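Local coordinates for protein putative 2-dehydro-3-deoxygalactonokinase (Sinorhizobium meliloti, PDB 3T69) that probably phosphorylates 2-dehydro-3-deoxy-D-galactonate with ATP, the second step in the breakdown of D-galactonate, at residues A191-F201 and A233-G242. Residues are numbered along the deposited sequence; the frame is centred on the assembly and turned at random.
Sequences ADTFAAGSAAF and AADARAQLSG
F194 lies flat on the first turns of helix 233-252, one ring face over A238, whose CA sits 3.7 Å from the ring centroid and 8° off the normal, a CH-pi contact. Its CG is turned between the backbone N and the carbonyl carbon (chi1 67°), which lays the ring along the helix, from A234 toward S241. R237 CG is also 3.7 Å from F194 CD2, and S241 CB is 3.6 Å from F194 CZ. The R237 chain crosses F194 at about a right angle and bends at chi2, carrying its guanidinium to the backbone of A191 and D192, with A191 O and D192 CA over one face; R237 NH2 stands 3.3 Å from D192 O. F201, CG anti to the backbone N (chi1 -180°), brings a ring edge to A238 O, 3.6 Å from CD1, with S241 OG also near the ring plane. A200 CB meets A238 CB at 3.9 Å, on the side of A238 nearer D235. A type I turn from A195 to S198, closed by S198 N to A195 O, leads into helix 199-210, with S198 at its N-cap. L273 of helix 268-280 touches both phenylalanines, and F175 of helix 171-181 touches R237 and S241. In this ASKHA-superfamily kinase the loop is thus held to the helix by apolar contacts and one CH-pi contact, with the polar R237 guanidinium beside backbone carbonyls at one margin.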
loop_
_atom_site.group_PDB
_atom_site.type_symbol
_atom_site.label_atom_id
_atom_site.label_comp_id
_atom_site.label_asym_id
_atom_site.label_seq_id
_atom_site.Cartn_x
_atom_site.Cartn_y
_atom_site.Cartn_z
ATOM N N ALA B 191 3.426 -11.913 -14.846
ATOM C CA ALA B 191 4.753 -12.404 -14.454
ATOM C C ALA B 191 4.612 -13.012 -13.065
ATOM O O ALA B 191 3.723 -12.592 -12.308
ATOM C CB ALA B 191 5.768 -11.278 -14.417
ATOM N N ASP B 192 5.480 -13.969 -12.717
ATOM C CA ASP B 192 5.497 -14.555 -11.356
ATOM C C ASP B 192 6.786 -14.208 -10.611
ATOM O O ASP B 192 6.858 -14.279 -9.384
ATOM C CB ASP B 192 5.321 -16.090 -11.390
ATOM C CG ASP B 192 3.842 -16.539 -11.607
ATOM O OD1 ASP B 192 2.938 -15.673 -11.659
ATOM O OD2 ASP B 192 3.583 -17.774 -11.719
ATOM N N THR B 193 7.807 -13.828 -11.361
ATOM C CA THR B 193 9.158 -13.678 -10.807
ATOM C C THR B 193 9.900 -12.556 -11.500
ATOM O O THR B 193 9.422 -12.009 -12.502
ATOM C CB THR B 193 10.025 -14.972 -11.034
ATOM O OG1 THR B 193 9.284 -15.907 -11.833
ATOM C CG2 THR B 193 10.462 -15.620 -9.706
ATOM N N PHE B 194 11.083 -12.251 -10.976
ATOM C CA PHE B 194 11.983 -11.339 -11.624
ATOM C C PHE B 194 13.358 -11.559 -11.049
ATOM O O PHE B 194 13.487 -11.939 -9.891
ATOM C CB PHE B 194 11.522 -9.873 -11.448
ATOM C CG PHE B 194 11.598 -9.348 -10.016
ATOM C CD1 PHE B 194 12.734 -8.684 -9.567
ATOM C CD2 PHE B 194 10.518 -9.501 -9.142
ATOM C CE1 PHE B 194 12.797 -8.200 -8.288
ATOM C CE2 PHE B 194 10.581 -9.026 -7.859
ATOM C CZ PHE B 194 11.721 -8.373 -7.430
ATOM N N ALA B 195 14.381 -11.306 -11.857
ATOM C CA ALA B 195 15.767 -11.538 -11.455
ATOM C C ALA B 195 16.284 -10.402 -10.580
ATOM O O ALA B 195 16.432 -9.273 -11.035
ATOM C CB ALA B 195 16.674 -11.747 -12.685
ATOM N N ALA B 196 16.549 -10.724 -9.320
ATOM C CA ALA B 196 17.135 -9.798 -8.342
ATOM C C ALA B 196 18.187 -8.816 -8.890
ATOM O O ALA B 196 18.321 -7.661 -8.408
ATOM C CB ALA B 196 17.736 -10.613 -7.178
ATOM N N GLY B 197 18.955 -9.287 -9.873
ATOM C CA GLY B 197 20.072 -8.506 -10.409
ATOM C C GLY B 197 19.622 -7.417 -11.356
ATOM O O GLY B 197 20.310 -6.399 -11.495
ATOM N N SER B 198 18.465 -7.639 -12.002
ATOM C CA SER B 198 17.925 -6.724 -13.025
ATOM C C SER B 198 17.990 -5.314 -12.501
ATOM O O SER B 198 17.771 -5.079 -11.305
ATOM C CB SER B 198 16.492 -7.083 -13.430
ATOM O OG SER B 198 15.546 -6.523 -12.529
ATOM N N ALA B 199 18.336 -4.393 -13.397
ATOM C CA ALA B 199 18.496 -2.979 -13.059
ATOM C C ALA B 199 17.150 -2.350 -12.700
ATOM O O ALA B 199 17.095 -1.422 -11.893
ATOM C CB ALA B 199 19.171 -2.227 -14.210
ATOM N N ALA B 200 16.073 -2.863 -13.294
ATOM C CA ALA B 200 14.735 -2.434 -12.918
ATOM C C ALA B 200 14.621 -2.415 -11.375
ATOM O O ALA B 200 14.217 -1.394 -10.792
ATOM C CB ALA B 200 13.673 -3.310 -13.553
ATOM N N PHE B 201 15.070 -3.493 -10.724
ATOM C CA PHE B 201 15.026 -3.596 -9.266
ATOM C C PHE B 201 15.863 -2.597 -8.472
ATOM O O PHE B 201 15.332 -1.946 -7.564
ATOM C CB PHE B 201 15.275 -5.032 -8.774
ATOM C CG PHE B 201 15.232 -5.172 -7.273
ATOM C CD1 PHE B 201 14.008 -5.201 -6.588
ATOM C CD2 PHE B 201 16.407 -5.256 -6.532
ATOM C CE1 PHE B 201 13.967 -5.316 -5.171
ATOM C CE2 PHE B 201 16.384 -5.359 -5.120
ATOM C CZ PHE B 201 15.159 -5.401 -4.440
ATOM N N ALA B 233 6.264 -7.014 -17.788
ATOM C CA ALA B 233 5.713 -7.423 -16.492
ATOM C C ALA B 233 6.781 -7.724 -15.373
ATOM O O ALA B 233 6.594 -7.368 -14.200
ATOM C CB ALA B 233 4.694 -8.570 -16.678
ATOM N N ALA B 234 7.913 -8.328 -15.733
ATOM C CA ALA B 234 8.940 -8.599 -14.734
ATOM C C ALA B 234 9.614 -7.304 -14.261
ATOM O O ALA B 234 9.936 -7.143 -13.073
ATOM C CB ALA B 234 9.969 -9.596 -15.261
ATOM N N ASP B 235 9.833 -6.371 -15.175
ATOM C CA ASP B 235 10.434 -5.110 -14.776
ATOM C C ASP B 235 9.490 -4.239 -13.898
ATOM O O ASP B 235 9.956 -3.519 -12.984
ATOM C CB ASP B 235 10.979 -4.389 -16.011
ATOM C CG ASP B 235 12.163 -5.174 -16.678
ATOM O OD1 ASP B 235 13.250 -5.345 -16.033
ATOM O OD2 ASP B 235 11.987 -5.618 -17.842
ATOM N N ALA B 236 8.178 -4.351 -14.160
ATOM C CA ALA B 236 7.141 -3.671 -13.385
ATOM C C ALA B 236 7.102 -4.196 -11.923
ATOM O O ALA B 236 7.166 -3.398 -10.943
ATOM C CB ALA B 236 5.785 -3.840 -14.065
ATOM N N ARG B 237 7.014 -5.534 -11.820
ATOM C CA ARG B 237 7.107 -6.318 -10.601
ATOM C C ARG B 237 8.344 -5.923 -9.827
ATOM O O ARG B 237 8.313 -5.713 -8.603
ATOM C CB ARG B 237 7.188 -7.764 -11.009
ATOM C CG ARG B 237 6.987 -8.779 -9.909
ATOM C CD ARG B 237 6.159 -10.020 -10.402
ATOM N NE ARG B 237 6.005 -11.009 -9.326
ATOM C CZ ARG B 237 4.865 -11.288 -8.701
ATOM N NH1 ARG B 237 3.718 -10.694 -9.064
ATOM N NH2 ARG B 237 4.881 -12.176 -7.716
ATOM N N ALA B 238 9.435 -5.791 -10.554
ATOM C CA ALA B 238 10.701 -5.463 -9.960
ATOM C C ALA B 238 10.656 -4.072 -9.397
ATOM O O ALA B 238 11.079 -3.847 -8.266
ATOM C CB ALA B 238 11.820 -5.575 -11.011
ATOM N N GLN B 239 10.192 -3.137 -10.225
ATOM C CA GLN B 239 9.948 -1.735 -9.851
ATOM C C GLN B 239 9.068 -1.675 -8.590
ATOM O O GLN B 239 9.426 -1.030 -7.575
ATOM C CB GLN B 239 9.207 -1.078 -10.990
ATOM C CG GLN B 239 9.582 0.336 -11.268
ATOM C CD GLN B 239 8.924 0.830 -12.556
ATOM O OE1 GLN B 239 8.615 0.028 -13.464
ATOM N NE2 GLN B 239 8.732 2.160 -12.658
ATOM N N LEU B 240 7.941 -2.388 -8.649
ATOM C CA LEU B 240 7.092 -2.536 -7.485
ATOM C C LEU B 240 7.838 -3.015 -6.240
ATOM O O LEU B 240 7.738 -2.373 -5.173
ATOM C CB LEU B 240 5.910 -3.462 -7.753
ATOM C CG LEU B 240 4.971 -3.637 -6.552
ATOM C CD1 LEU B 240 4.420 -2.318 -6.073
ATOM C CD2 LEU B 240 3.797 -4.484 -6.962
ATOM N N SER B 241 8.558 -4.137 -6.355
ATOM C CA SER B 241 9.224 -4.673 -5.210
ATOM C C SER B 241 10.280 -3.683 -4.781
ATOM O O SER B 241 10.400 -3.345 -3.588
ATOM C CB SER B 241 9.860 -6.001 -5.543
ATOM O OG SER B 241 10.542 -6.468 -4.390
ATOM N N GLY B 242 11.009 -3.166 -5.761
ATOM C CA GLY B 242 12.070 -2.278 -5.475
ATOM C C GLY B 242 11.631 -1.044 -4.752
ATOM O O GLY B 242 12.361 -0.552 -3.850
#